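Long-range contacts in aminoacyltransferase FemA (Staphylococcus aureus, PDB 1LRZ), which catalyses addition of glycines 2 and 3 of the pentaglycine bridge of staphylococcal peptidoglycan, with glycyl-tRNA as the donor: residues E81-V86 with N128-D133; Y110-Y115 with E389-V394; K173-L178 with K384-E389; I258-L263 with Q288-N293. All coordinates share one frame; numbering follows the deposited sequence.

Interaction 2 is the buried core contact of the four: it pairs strands 112-116 and 389-393, and backbone hydrogen bonds dominate it; the other three are partly buried. Interaction 1 touches it through a probable hydrogen bond from Asn128 to Pro112; it joins helices 83-98 and 130-137 by stacking and apolar packing alone, without a hydrogen bond across. Interaction 3 shares Glu389 with interaction 2 and holds the loop leading into strand 389-393 by one backbone bond, a Met-aromatic contact and a water bridge. Interaction 4 lies apart on the projecting helical hairpin, its nearest atoms about 37 Å from those of interaction 2, and rests on leucine packing between two long helices.

Interaction 1. Residues E81-V86 with N128-D133; sequences ENQELV and NDWFFD
Gln83 and Val86 in the first turn of helix 83-98 meet Trp130 and Phe131 of helix 130-137 across well-separated backbones, with CA of Gln83 8.4 Å from CA of Phe131. The indole of Trp130 bridges this gap. Its CG sits between the backbone N and the carbonyl carbon (chi1 65°), which swings the ring out to the other helix. Gln83 lies along one face: its amide is stacked flat on the indole, the planes only 5° apart, with CD 3.6 Å from Trp130 CD2. One carbon back, Gln83 CG makes a CH-pi contact 3.6 Å from the centroid of the six-membered ring of Trp130, almost straight above it. The carbonyl oxygen of Asn128 approaches the opposite face of the indole near the rim. Val86 comes in at the edge, where CG1 is 3.9 Å from Trp130 CH2 and also 4.0 Å from CE1 at the edge of the Phe131 ring. Asn82 fixes the start of the first helix as its N-cap, OD1 accepting from Leu85 N. With no hydrogen bond between the segments, cohesion comes from dispersion and amide-pi stacking, so an exposed glutamine shields the face of a large aromatic ring while Val86 packs against its edge.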
loop_
_atom_site.group_PDB
_atom_site.type_symbol
_atom_site.label_atom_id
_atom_site.label_comp_id
_atom_site.label_asym_id
_atom_site.label_seq_id
_atom_site.Cartn_x
_atom_site.Cartn_y
_atom_site.Cartn_z
ATOM N N GLU A 81 -24.376 -0.672 -5.472
ATOM C CA GLU A 81 -25.625 -0.245 -4.842
ATOM C C GLU A 81 -26.782 -0.729 -5.731
ATOM O O GLU A 81 -27.899 -0.932 -5.265
ATOM C CB GLU A 81 -25.694 1.286 -4.742
ATOM C CG GLU A 81 -24.660 1.891 -3.823
ATOM C CD GLU A 81 -24.708 1.266 -2.449
ATOM O OE1 GLU A 81 -25.793 1.297 -1.836
ATOM O OE2 GLU A 81 -23.671 0.740 -1.986
ATOM N N ASN A 82 -26.492 -0.906 -7.014
ATOM C CA ASN A 82 -27.479 -1.333 -8.008
ATOM C C ASN A 82 -27.573 -2.864 -8.019
ATOM O O ASN A 82 -26.852 -3.531 -8.759
ATOM C CB ASN A 82 -27.043 -0.829 -9.387
ATOM C CG ASN A 82 -28.148 -0.904 -10.429
ATOM O OD1 ASN A 82 -29.033 -1.767 -10.377
ATOM N ND2 ASN A 82 -28.082 -0.006 -11.404
ATOM N N GLN A 83 -28.463 -3.415 -7.205
ATOM C CA GLN A 83 -28.613 -4.858 -7.119
ATOM C C GLN A 83 -29.037 -5.539 -8.417
ATOM O O GLN A 83 -28.606 -6.655 -8.687
ATOM C CB GLN A 83 -29.570 -5.211 -5.978
ATOM C CG GLN A 83 -29.115 -4.610 -4.652
ATOM C CD GLN A 83 -29.865 -5.130 -3.435
ATOM O OE1 GLN A 83 -29.778 -4.540 -2.358
ATOM N NE2 GLN A 83 -30.591 -6.239 -3.590
ATOM N N GLU A 84 -29.859 -4.881 -9.230
ATOM C CA GLU A 84 -30.283 -5.483 -10.488
ATOM C C GLU A 84 -29.105 -5.551 -11.452
ATOM O O GLU A 84 -28.936 -6.542 -12.178
ATOM C CB GLU A 84 -31.422 -4.680 -11.117
ATOM C CG GLU A 84 -32.634 -4.512 -10.201
ATOM C CD GLU A 84 -33.821 -3.815 -10.885
ATOM O OE1 GLU A 84 -33.619 -2.765 -11.550
ATOM O OE2 GLU A 84 -34.962 -4.318 -10.739
ATOM N N LEU A 85 -28.288 -4.503 -11.462
ATOM C CA LEU A 85 -27.131 -4.478 -12.343
ATOM C C LEU A 85 -26.129 -5.536 -11.868
ATOM O O LEU A 85 -25.547 -6.259 -12.673
ATOM C CB LEU A 85 -26.489 -3.086 -12.337
ATOM C CG LEU A 85 -25.203 -2.921 -13.142
ATOM C CD1 LEU A 85 -25.470 -3.217 -14.621
ATOM C CD2 LEU A 85 -24.681 -1.499 -12.968
ATOM N N VAL A 86 -25.935 -5.639 -10.558
ATOM C CA VAL A 86 -25.004 -6.634 -10.035
ATOM C C VAL A 86 -25.460 -8.047 -10.429
ATOM O O VAL A 86 -24.652 -8.886 -10.824
ATOM C CB VAL A 86 -24.880 -6.520 -8.499
ATOM C CG1 VAL A 86 -24.169 -7.730 -7.933
ATOM C CG2 VAL A 86 -24.097 -5.249 -8.140
ATOM N N ASN A 128 -23.534 -4.209 2.763
ATOM C CA ASN A 128 -23.513 -5.049 1.564
ATOM C C ASN A 128 -23.826 -6.514 1.851
ATOM O O ASN A 128 -23.580 -7.381 1.009
ATOM C CB ASN A 128 -22.137 -4.942 0.875
ATOM C CG ASN A 128 -21.761 -3.502 0.548
ATOM O OD1 ASN A 128 -22.604 -2.723 0.105
ATOM N ND2 ASN A 128 -20.491 -3.145 0.758
ATOM N N ASP A 129 -24.368 -6.787 3.032
ATOM C CA ASP A 129 -24.718 -8.153 3.436
ATOM C C ASP A 129 -25.583 -8.888 2.398
ATOM O O ASP A 129 -25.462 -10.101 2.243
ATOM C CB ASP A 129 -25.467 -8.126 4.774
ATOM C CG ASP A 129 -24.559 -7.822 5.956
ATOM O OD1 ASP A 129 -23.404 -7.381 5.752
ATOM O OD2 ASP A 129 -25.012 -8.024 7.102
ATOM N N TRP A 130 -26.461 -8.156 1.708
ATOM C CA TRP A 130 -27.336 -8.749 0.692
ATOM C C TRP A 130 -26.534 -9.480 -0.387
ATOM O O TRP A 130 -27.031 -10.408 -1.039
ATOM C CB TRP A 130 -28.184 -7.667 0.016
ATOM C CG TRP A 130 -27.384 -6.674 -0.764
ATOM C CD1 TRP A 130 -26.845 -5.509 -0.299
ATOM C CD2 TRP A 130 -26.979 -6.784 -2.137
ATOM N NE1 TRP A 130 -26.129 -4.886 -1.295
ATOM C CE2 TRP A 130 -26.196 -5.646 -2.434
ATOM C CE3 TRP A 130 -27.206 -7.733 -3.147
ATOM C CZ2 TRP A 130 -25.625 -5.435 -3.702
ATOM C CZ3 TRP A 130 -26.636 -7.520 -4.413
ATOM C CH2 TRP A 130 -25.859 -6.379 -4.674
ATOM N N PHE A 131 -25.292 -9.057 -0.575
ATOM C CA PHE A 131 -24.439 -9.661 -1.585
ATOM C C PHE A 131 -24.257 -11.164 -1.388
ATOM O O PHE A 131 -24.291 -11.926 -2.357
ATOM C CB PHE A 131 -23.064 -8.992 -1.590
ATOM C CG PHE A 131 -22.209 -9.390 -2.751
ATOM C CD1 PHE A 131 -22.527 -8.967 -4.041
ATOM C CD2 PHE A 131 -21.093 -10.200 -2.565
ATOM C CE1 PHE A 131 -21.743 -9.343 -5.130
ATOM C CE2 PHE A 131 -20.308 -10.577 -3.641
ATOM C CZ PHE A 131 -20.630 -10.150 -4.930
ATOM N N PHE A 132 -24.055 -11.596 -0.146
ATOM C CA PHE A 132 -23.855 -13.022 0.113
ATOM C C PHE A 132 -25.019 -13.879 -0.400
ATOM O O PHE A 132 -24.803 -14.905 -1.051
ATOM C CB PHE A 132 -23.634 -13.284 1.611
ATOM C CG PHE A 132 -22.378 -12.639 2.171
ATOM C CD1 PHE A 132 -22.420 -11.357 2.722
ATOM C CD2 PHE A 132 -21.150 -13.309 2.123
ATOM C CE1 PHE A 132 -21.265 -10.745 3.217
ATOM C CE2 PHE A 132 -19.979 -12.707 2.617
ATOM C CZ PHE A 132 -20.039 -11.423 3.163
ATOM N N ASP A 133 -26.246 -13.454 -0.111
ATOM C CA ASP A 133 -27.433 -14.187 -0.539
ATOM C C ASP A 133 -27.565 -14.199 -2.054
ATOM O O ASP A 133 -27.884 -15.232 -2.649
ATOM C CB ASP A 133 -28.694 -13.573 0.078
ATOM C CG ASP A 133 -28.961 -14.076 1.495
ATOM O OD1 ASP A 133 -29.824 -13.491 2.189
ATOM O OD2 ASP A 133 -28.316 -15.061 1.917
#

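Interaction 2. Residues Y110-Y115 with E389-V394; sequences YLPYQY and EIIEYV
Glu392 and Gln114 run side by side because Glu392 is fully extended with CG anti to its N (chi1 175°), whereas Gln114 carries CG beside its own N (chi1 -58°) and is straight beyond. NE2 of Gln114 thus donates to Glu392 OE2 over 2.7 Å, within its own amide plane but from above the carboxylate plane; Glu392 OE1 forms a salt bridge with Arg156 and abuts the edge of the Tyr113 ring. This antiparallel pair holds a classic beta bulge: Glu392 O accepts from both Tyr113 N (2.7 Å) and Gln114 N (3.1 Å), Glu392 N returns a bond to Gln114 O, and Val394 N donates to Leu111 O. On the other face Tyr115 CD2 packs 3.9 Å from Ile391 CG1. Before the strand, the Tyr110 ring meets that of Tyr393 obliquely, and the Tyr110 hydroxyl is hydrogen-bonded to Glu324 and Arg360. The pair sits inside a mixed sheet, flanked by strands 122-125 and 157-162, while helix 130-137 packs on Leu111 and Val394 through Phe131 and Phe132.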
loop_
_atom_site.group_PDB
_atom_site.type_symbol
_atom_site.label_atom_id
_atom_site.label_comp_id
_atom_site.label_asym_id
_atom_site.label_seq_id
_atom_site.Cartn_x
_atom_site.Cartn_y
_atom_site.Cartn_z
ATOM N N TYR A 110 -13.678 -6.474 -4.629
ATOM C CA TYR A 110 -13.101 -5.451 -3.756
ATOM C C TYR A 110 -14.334 -4.733 -3.206
ATOM O O TYR A 110 -14.626 -3.594 -3.570
ATOM C CB TYR A 110 -12.253 -4.507 -4.615
ATOM C CG TYR A 110 -11.252 -3.650 -3.859
ATOM C CD1 TYR A 110 -10.612 -2.588 -4.497
ATOM C CD2 TYR A 110 -10.928 -3.913 -2.523
ATOM C CE1 TYR A 110 -9.668 -1.807 -3.844
ATOM C CE2 TYR A 110 -9.978 -3.121 -1.846
ATOM C CZ TYR A 110 -9.352 -2.076 -2.519
ATOM O OH TYR A 110 -8.396 -1.313 -1.899
ATOM N N LEU A 111 -15.054 -5.433 -2.333
ATOM C CA LEU A 111 -16.309 -4.955 -1.758
ATOM C C LEU A 111 -16.298 -5.035 -0.235
ATOM O O LEU A 111 -16.237 -6.127 0.322
ATOM C CB LEU A 111 -17.452 -5.834 -2.299
ATOM C CG LEU A 111 -18.888 -5.548 -1.854
ATOM C CD1 LEU A 111 -19.271 -4.156 -2.314
ATOM C CD2 LEU A 111 -19.844 -6.592 -2.451
ATOM N N PRO A 112 -16.381 -3.888 0.454
ATOM C CA PRO A 112 -16.374 -3.899 1.920
ATOM C C PRO A 112 -17.536 -4.695 2.491
ATOM O O PRO A 112 -18.628 -4.723 1.920
ATOM C CB PRO A 112 -16.478 -2.418 2.294
ATOM C CG PRO A 112 -15.897 -1.712 1.110
ATOM C CD PRO A 112 -16.459 -2.508 -0.057
ATOM N N TYR A 113 -17.277 -5.313 3.639
ATOM C CA TYR A 113 -18.255 -6.106 4.364
ATOM C C TYR A 113 -18.483 -5.431 5.722
ATOM O O TYR A 113 -19.599 -5.019 6.041
ATOM C CB TYR A 113 -17.720 -7.532 4.550
ATOM C CG TYR A 113 -18.445 -8.358 5.590
ATOM C CD1 TYR A 113 -19.850 -8.365 5.665
ATOM C CD2 TYR A 113 -17.734 -9.154 6.485
ATOM C CE1 TYR A 113 -20.521 -9.141 6.603
ATOM C CE2 TYR A 113 -18.395 -9.942 7.433
ATOM C CZ TYR A 113 -19.785 -9.932 7.485
ATOM O OH TYR A 113 -20.434 -10.722 8.403
ATOM N N GLN A 114 -17.407 -5.299 6.494
ATOM C CA GLN A 114 -17.450 -4.680 7.818
ATOM C C GLN A 114 -16.256 -3.742 8.036
ATOM O O GLN A 114 -15.226 -3.873 7.370
ATOM C CB GLN A 114 -17.395 -5.759 8.913
ATOM C CG GLN A 114 -18.492 -6.794 8.873
ATOM C CD GLN A 114 -18.431 -7.734 10.066
ATOM O OE1 GLN A 114 -19.420 -7.902 10.777
ATOM N NE2 GLN A 114 -17.263 -8.354 10.292
ATOM N N TYR A 115 -16.402 -2.822 8.989
ATOM C CA TYR A 115 -15.346 -1.885 9.372
ATOM C C TYR A 115 -14.988 -2.243 10.809
ATOM O O TYR A 115 -15.872 -2.531 11.608
ATOM C CB TYR A 115 -15.853 -0.446 9.334
ATOM C CG TYR A 115 -16.323 -0.022 7.969
ATOM C CD1 TYR A 115 -17.675 0.233 7.717
ATOM C CD2 TYR A 115 -15.414 0.117 6.921
ATOM C CE1 TYR A 115 -18.107 0.619 6.442
ATOM C CE2 TYR A 115 -15.831 0.501 5.650
ATOM C CZ TYR A 115 -17.171 0.747 5.418
ATOM O OH TYR A 115 -17.562 1.128 4.164
ATOM N N GLU A 389 -8.104 2.809 9.749
ATOM C CA GLU A 389 -9.192 1.979 10.274
ATOM C C GLU A 389 -9.111 0.637 9.543
ATOM O O GLU A 389 -8.419 0.537 8.537
ATOM C CB GLU A 389 -10.563 2.639 10.035
ATOM C CG GLU A 389 -11.163 2.351 8.686
ATOM C CD GLU A 389 -12.515 3.033 8.467
ATOM O OE1 GLU A 389 -13.431 2.876 9.317
ATOM O OE2 GLU A 389 -12.652 3.717 7.430
ATOM N N ILE A 390 -9.792 -0.397 10.031
ATOM C CA ILE A 390 -9.735 -1.685 9.334
ATOM C C ILE A 390 -10.962 -1.895 8.434
ATOM O O ILE A 390 -12.096 -1.612 8.830
ATOM C CB ILE A 390 -9.696 -2.887 10.313
ATOM C CG1 ILE A 390 -8.450 -2.816 11.213
ATOM C CG2 ILE A 390 -9.703 -4.199 9.517
ATOM C CD1 ILE A 390 -7.129 -2.842 10.463
ATOM N N ILE A 391 -10.734 -2.372 7.218
ATOM C CA ILE A 391 -11.854 -2.670 6.340
ATOM C C ILE A 391 -11.791 -4.167 6.046
ATOM O O ILE A 391 -10.761 -4.677 5.599
ATOM C CB ILE A 391 -11.810 -1.889 5.005
ATOM C CG1 ILE A 391 -11.887 -0.382 5.288
ATOM C CG2 ILE A 391 -13.008 -2.326 4.100
ATOM C CD1 ILE A 391 -11.798 0.491 4.027
ATOM N N GLU A 392 -12.876 -4.869 6.356
ATOM C CA GLU A 392 -12.962 -6.302 6.091
ATOM C C GLU A 392 -13.822 -6.460 4.849
ATOM O O GLU A 392 -14.932 -5.910 4.792
ATOM C CB GLU A 392 -13.617 -7.042 7.263
ATOM C CG GLU A 392 -13.845 -8.538 6.980
ATOM C CD GLU A 392 -14.519 -9.261 8.143
ATOM O OE1 GLU A 392 -14.773 -10.489 8.032
ATOM O OE2 GLU A 392 -14.792 -8.602 9.175
ATOM N N TYR A 393 -13.319 -7.200 3.863
ATOM C CA TYR A 393 -14.050 -7.403 2.622
ATOM C C TYR A 393 -14.879 -8.691 2.638
ATOM O O TYR A 393 -14.680 -9.557 3.488
ATOM C CB TYR A 393 -13.079 -7.396 1.438
ATOM C CG TYR A 393 -12.284 -6.113 1.353
ATOM C CD1 TYR A 393 -10.985 -6.045 1.857
ATOM C CD2 TYR A 393 -12.858 -4.943 0.847
ATOM C CE1 TYR A 393 -10.268 -4.857 1.871
ATOM C CE2 TYR A 393 -12.152 -3.734 0.857
ATOM C CZ TYR A 393 -10.853 -3.699 1.371
ATOM O OH TYR A 393 -10.128 -2.527 1.373
ATOM N N VAL A 394 -15.814 -8.815 1.700
ATOM C CA VAL A 394 -16.682 -9.986 1.653
ATOM C C VAL A 394 -15.957 -11.314 1.484
ATOM O O VAL A 394 -16.410 -12.332 2.003
ATOM C CB VAL A 394 -17.747 -9.856 0.541
ATOM C CG1 VAL A 394 -18.728 -8.731 0.907
ATOM C CG2 VAL A 394 -17.084 -9.566 -0.798
#

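Interaction 3. Residues K173-L178 with K384-E389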
loop_
_atom_site.group_PDB
_atom_site.type_symbol
_atom_site.label_atom_id
_atom_site.label_comp_id
_atom_site.label_asym_id
_atom_site.label_seq_id
_atom_site.Cartn_x
_atom_site.Cartn_y
_atom_site.Cartn_z
ATOM N N LYS A 173 -1.642 15.453 13.065
ATOM C CA LYS A 173 -2.342 15.686 14.327
ATOM C C LYS A 173 -3.107 14.463 14.806
ATOM O O LYS A 173 -3.250 14.266 16.005
ATOM C CB LYS A 173 -3.310 16.866 14.210
ATOM C CG LYS A 173 -3.945 17.279 15.549
ATOM C CD LYS A 173 -4.690 18.598 15.397
ATOM C CE LYS A 173 -5.072 19.191 16.747
ATOM N NZ LYS A 173 -6.077 18.356 17.471
ATOM N N ASN A 174 -3.586 13.636 13.874
ATOM C CA ASN A 174 -4.349 12.450 14.246
ATOM C C ASN A 174 -3.489 11.216 14.527
ATOM O O ASN A 174 -4.021 10.178 14.899
ATOM C CB ASN A 174 -5.395 12.122 13.160
ATOM C CG ASN A 174 -6.444 13.220 13.013
ATOM O OD1 ASN A 174 -6.575 14.073 13.890
ATOM N ND2 ASN A 174 -7.205 13.194 11.909
ATOM N N MET A 175 -2.174 11.323 14.330
ATOM C CA MET A 175 -1.263 10.208 14.608
ATOM C C MET A 175 -1.148 10.086 16.124
ATOM O O MET A 175 -1.414 11.050 16.837
ATOM C CB MET A 175 0.156 10.483 14.073
ATOM C CG MET A 175 0.344 10.415 12.560
ATOM S SD MET A 175 2.066 10.751 12.077
ATOM C CE MET A 175 1.899 10.852 10.271
ATOM N N ASP A 176 -0.748 8.916 16.622
ATOM C CA ASP A 176 -0.565 8.792 18.060
ATOM C C ASP A 176 0.817 9.388 18.397
ATOM O O ASP A 176 1.607 9.713 17.494
ATOM C CB ASP A 176 -0.719 7.328 18.527
ATOM C CG ASP A 176 0.383 6.392 18.017
ATOM O OD1 ASP A 176 0.290 5.185 18.310
ATOM O OD2 ASP A 176 1.335 6.833 17.354
ATOM N N GLY A 177 1.101 9.562 19.682
ATOM C CA GLY A 177 2.361 10.167 20.084
ATOM C C GLY A 177 3.621 9.638 19.426
ATOM O O GLY A 177 4.459 10.410 18.954
ATOM N N LEU A 178 3.763 8.318 19.395
ATOM C CA LEU A 178 4.939 7.696 18.809
ATOM C C LEU A 178 5.077 7.979 17.298
ATOM O O LEU A 178 6.163 8.328 16.831
ATOM C CB LEU A 178 4.904 6.188 19.089
ATOM C CG LEU A 178 6.173 5.372 18.826
ATOM C CD1 LEU A 178 7.371 5.994 19.555
ATOM C CD2 LEU A 178 5.939 3.931 19.284
ATOM N N LYS A 384 -1.962 1.202 13.125
ATOM C CA LYS A 384 -2.928 1.783 14.054
ATOM C C LYS A 384 -2.524 3.205 14.445
ATOM O O LYS A 384 -3.370 4.107 14.532
ATOM C CB LYS A 384 -3.014 0.905 15.311
ATOM C CG LYS A 384 -3.998 1.393 16.358
ATOM C CD LYS A 384 -3.936 0.508 17.584
ATOM C CE LYS A 384 -4.786 1.069 18.714
ATOM N NZ LYS A 384 -4.758 0.151 19.890
ATOM N N GLY A 385 -1.223 3.396 14.657
ATOM C CA GLY A 385 -0.698 4.690 15.055
ATOM C C GLY A 385 -0.920 5.830 14.071
ATOM O O GLY A 385 -0.805 6.998 14.459
ATOM N N TYR A 386 -1.236 5.506 12.813
ATOM C CA TYR A 386 -1.481 6.517 11.785
ATOM C C TYR A 386 -2.952 6.932 11.720
ATOM O O TYR A 386 -3.343 7.743 10.876
ATOM C CB TYR A 386 -1.043 5.991 10.407
ATOM C CG TYR A 386 0.445 6.090 10.157
ATOM C CD1 TYR A 386 1.015 7.258 9.648
ATOM C CD2 TYR A 386 1.290 5.021 10.454
ATOM C CE1 TYR A 386 2.401 7.352 9.437
ATOM C CE2 TYR A 386 2.670 5.107 10.254
ATOM C CZ TYR A 386 3.221 6.268 9.745
ATOM O OH TYR A 386 4.595 6.334 9.539
ATOM N N ASN A 387 -3.757 6.368 12.614
ATOM C CA ASN A 387 -5.191 6.636 12.683
ATOM C C ASN A 387 -5.943 5.963 11.545
ATOM O O ASN A 387 -6.989 6.440 11.134
ATOM C CB ASN A 387 -5.507 8.145 12.645
ATOM C CG ASN A 387 -6.911 8.452 13.157
ATOM O OD1 ASN A 387 -7.600 9.336 12.650
ATOM N ND2 ASN A 387 -7.335 7.723 14.173
ATOM N N ALA A 388 -5.408 4.867 11.028
ATOM C CA ALA A 388 -6.072 4.145 9.958
ATOM C C ALA A 388 -7.217 3.354 10.579
ATOM O O ALA A 388 -7.310 3.262 11.804
ATOM C CB ALA A 388 -5.096 3.195 9.294
ATOM N N GLU A 389 -8.104 2.809 9.749
ATOM C CA GLU A 389 -9.192 1.979 10.274
ATOM C C GLU A 389 -9.111 0.637 9.543
ATOM O O GLU A 389 -8.419 0.537 8.537
ATOM C CB GLU A 389 -10.563 2.639 10.035
ATOM C CG GLU A 389 -11.163 2.351 8.686
ATOM C CD GLU A 389 -12.515 3.033 8.467
ATOM O OE1 GLU A 389 -13.431 2.876 9.317
ATOM O OE2 GLU A 389 -12.652 3.717 7.430
HETATM O O HOH W 1 -6.464 10.918 10.299
#
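Asp176 and Gly385 supply the one direct hydrogen bond of this contact: Asp176 N donates to Gly385 O over 2.9 Å, with an N-H...O angle of 157°, and reaches the oxygen in its carbonyl plane. Gly385 O also receives a CA-H...O contact from Met175 CA, 3.2 Å away, so two neighbouring residues converge on a single carbonyl. That carbonyl belongs to a type I turn from Lys384 to Asn387, which closes helix 377-384 in a Schellman motif with Asn387 at positive phi. Beside it the Asp176 carboxylate lies against the glycine, OD1 3.4 Å from Gly385 CA. It serves as N-cap of helix 177-187 and forms a salt bridge with Arg179.

The apolar part is a Met-aromatic contact. Met175 is extended beyond CG (chi2 -180°) and runs alongside Tyr386, placing SD 5.0 Å from the ring centroid, at an oblique approach, and CE 3.6 Å from Tyr386 CE1.

The amides of Asn174 and Asn387 are linked by a water, which accepts from Asn174 ND2 (2.9 Å) and donates to Asn387 OD1 (3.1 Å); Asn387 also packs directly on Asn174, with its CB 3.4 Å from Asn174 O.

The contact joins the junction between helices 168-173 and 177-187 to the loop that leads from helix 377-384 into strand 389-393; helix 341-355 packs on Met175 and Tyr386.

Interaction 4. Residues I258-L263 with Q288-N293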
loop_
_atom_site.group_PDB
_atom_site.type_symbol
_atom_site.label_atom_id
_atom_site.label_comp_id
_atom_site.label_asym_id
_atom_site.label_seq_id
_atom_site.Cartn_x
_atom_site.Cartn_y
_atom_site.Cartn_z
ATOM N N ILE A 258 27.272 27.723 12.930
ATOM C CA ILE A 258 26.313 28.595 13.595
ATOM C C ILE A 258 26.389 28.461 15.121
ATOM O O ILE A 258 26.371 29.464 15.837
ATOM C CB ILE A 258 24.880 28.302 13.120
ATOM C CG1 ILE A 258 24.741 28.716 11.651
ATOM C CG2 ILE A 258 23.876 29.032 14.000
ATOM C CD1 ILE A 258 23.349 28.520 11.083
ATOM N N LEU A 259 26.475 27.229 15.617
ATOM C CA LEU A 259 26.570 27.010 17.056
ATOM C C LEU A 259 27.830 27.680 17.615
ATOM O O LEU A 259 27.799 28.286 18.692
ATOM C CB LEU A 259 26.616 25.508 17.371
ATOM C CG LEU A 259 25.306 24.727 17.241
ATOM C CD1 LEU A 259 25.568 23.243 17.455
ATOM C CD2 LEU A 259 24.295 25.253 18.256
ATOM N N ASN A 260 28.938 27.559 16.886
ATOM C CA ASN A 260 30.201 28.154 17.325
ATOM C C ASN A 260 30.109 29.672 17.415
ATOM O O ASN A 260 30.623 30.279 18.359
ATOM C CB ASN A 260 31.350 27.753 16.390
ATOM C CG ASN A 260 31.937 26.391 16.737
ATOM O OD1 ASN A 260 32.144 26.071 17.911
ATOM N ND2 ASN A 260 32.216 25.587 15.719
ATOM N N LYS A 261 29.446 30.274 16.433
ATOM C CA LYS A 261 29.271 31.717 16.406
ATOM C C LYS A 261 28.415 32.159 17.589
ATOM O O LYS A 261 28.709 33.167 18.238
ATOM C CB LYS A 261 28.609 32.145 15.096
ATOM C CG LYS A 261 28.449 33.647 14.959
ATOM C CD LYS A 261 27.873 34.028 13.603
ATOM C CE LYS A 261 27.689 35.538 13.493
ATOM N NZ LYS A 261 27.108 35.924 12.174
ATOM N N ASP A 262 27.352 31.413 17.871
ATOM C CA ASP A 262 26.495 31.763 18.998
ATOM C C ASP A 262 27.243 31.553 20.306
ATOM O O ASP A 262 27.101 32.337 21.243
ATOM C CB ASP A 262 25.209 30.934 18.986
ATOM C CG ASP A 262 24.265 31.347 17.872
ATOM O OD1 ASP A 262 24.076 32.570 17.677
ATOM O OD2 ASP A 262 23.704 30.457 17.197
ATOM N N LEU A 263 28.045 30.496 20.363
ATOM C CA LEU A 263 28.816 30.202 21.561
ATOM C C LEU A 263 29.746 31.361 21.893
ATOM O O LEU A 263 29.854 31.768 23.046
ATOM C CB LEU A 263 29.646 28.928 21.380
ATOM C CG LEU A 263 30.521 28.588 22.594
ATOM C CD1 LEU A 263 29.649 28.411 23.838
ATOM C CD2 LEU A 263 31.319 27.324 22.314
ATOM N N GLN A 288 26.617 21.937 24.997
ATOM C CA GLN A 288 25.994 20.623 24.958
ATOM C C GLN A 288 25.576 20.268 23.529
ATOM O O GLN A 288 25.772 19.135 23.080
ATOM C CB GLN A 288 24.784 20.601 25.896
ATOM C CG GLN A 288 24.300 19.218 26.255
ATOM C CD GLN A 288 23.265 19.247 27.367
ATOM O OE1 GLN A 288 23.190 18.323 28.175
ATOM N NE2 GLN A 288 22.458 20.305 27.409
ATOM N N GLN A 289 25.004 21.237 22.816
ATOM C CA GLN A 289 24.584 21.005 21.438
ATOM C C GLN A 289 25.809 20.758 20.558
ATOM O O GLN A 289 25.765 19.940 19.645
ATOM C CB GLN A 289 23.810 22.204 20.898
ATOM C CG GLN A 289 22.502 22.476 21.601
ATOM C CD GLN A 289 21.835 23.726 21.067
ATOM O OE1 GLN A 289 21.410 23.770 19.915
ATOM N NE2 GLN A 289 21.756 24.755 21.895
ATOM N N LEU A 290 26.901 21.468 20.834
ATOM C CA LEU A 290 28.118 21.277 20.055
ATOM C C LEU A 290 28.634 19.854 20.238
ATOM O O LEU A 290 29.051 19.215 19.278
ATOM C CB LEU A 290 29.199 22.288 20.466
ATOM C CG LEU A 290 29.054 23.678 19.831
ATOM C CD1 LEU A 290 29.911 24.686 20.584
ATOM C CD2 LEU A 290 29.456 23.618 18.355
ATOM N N ASP A 291 28.599 19.345 21.466
ATOM C CA ASP A 291 29.084 17.985 21.712
ATOM C C ASP A 291 28.201 16.963 21.002
ATOM O O ASP A 291 28.689 15.977 20.445
ATOM C CB ASP A 291 29.144 17.696 23.217
ATOM C CG ASP A 291 30.128 18.611 23.944
ATOM O OD1 ASP A 291 30.979 19.233 23.265
ATOM O OD2 ASP A 291 30.061 18.706 25.190
ATOM N N ALA A 292 26.899 17.195 21.008
ATOM C CA ALA A 292 26.002 16.272 20.331
ATOM C C ALA A 292 26.272 16.365 18.819
ATOM O O ALA A 292 26.301 15.360 18.114
ATOM C CB ALA A 292 24.559 16.635 20.639
ATOM N N ASN A 293 26.467 17.582 18.329
ATOM C CA ASN A 293 26.734 17.795 16.911
ATOM C C ASN A 293 28.017 17.056 16.520
ATOM O O ASN A 293 28.073 16.393 15.481
ATOM C CB ASN A 293 26.877 19.294 16.618
ATOM C CG ASN A 293 27.305 19.573 15.184
ATOM O OD1 ASN A 293 26.475 19.703 14.279
ATOM N ND2 ASN A 293 28.613 19.654 14.972
#
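Leu259 and Leu290 pack between the two helices of an antiparallel coiled-coil hairpin, the arm that projects from the globular body of FemA. The short helical segments run at 158° to one another, their axes approaching to 10.1 Å. Such a helical arm recalls that of seryl-tRNA synthetase, and a role in tRNA binding is conceivable.

The tight part centres on the branched end of Leu290, where CG lies beside the backbone N (chi1 -81°) and the two methyls are shared between partners. CD2 of Leu290 rests 3.6 Å from Leu259 CB, which is also 3.9 Å from Leu290 CG. CD1 of Leu290 presses on Leu263 CD2 at 3.5 Å, closer than usual for two carbons.

Toward the margins the packing is thinner and mixed with polar groups. Gln289, partly exposed, crosses Leu259 at about a right angle and makes only van der Waals contact, OE1 lying 3.6 Å from Leu259 CD2; its NE2 turns back to a weak hydrogen bond with Asn285 O. No hydrogen bond links the two segments, although Arg256 on the first helix bonds Leu290 O. Asn260 borders the leucines, its OD1 3.7 Å from both CD1 and CD2 of Leu290.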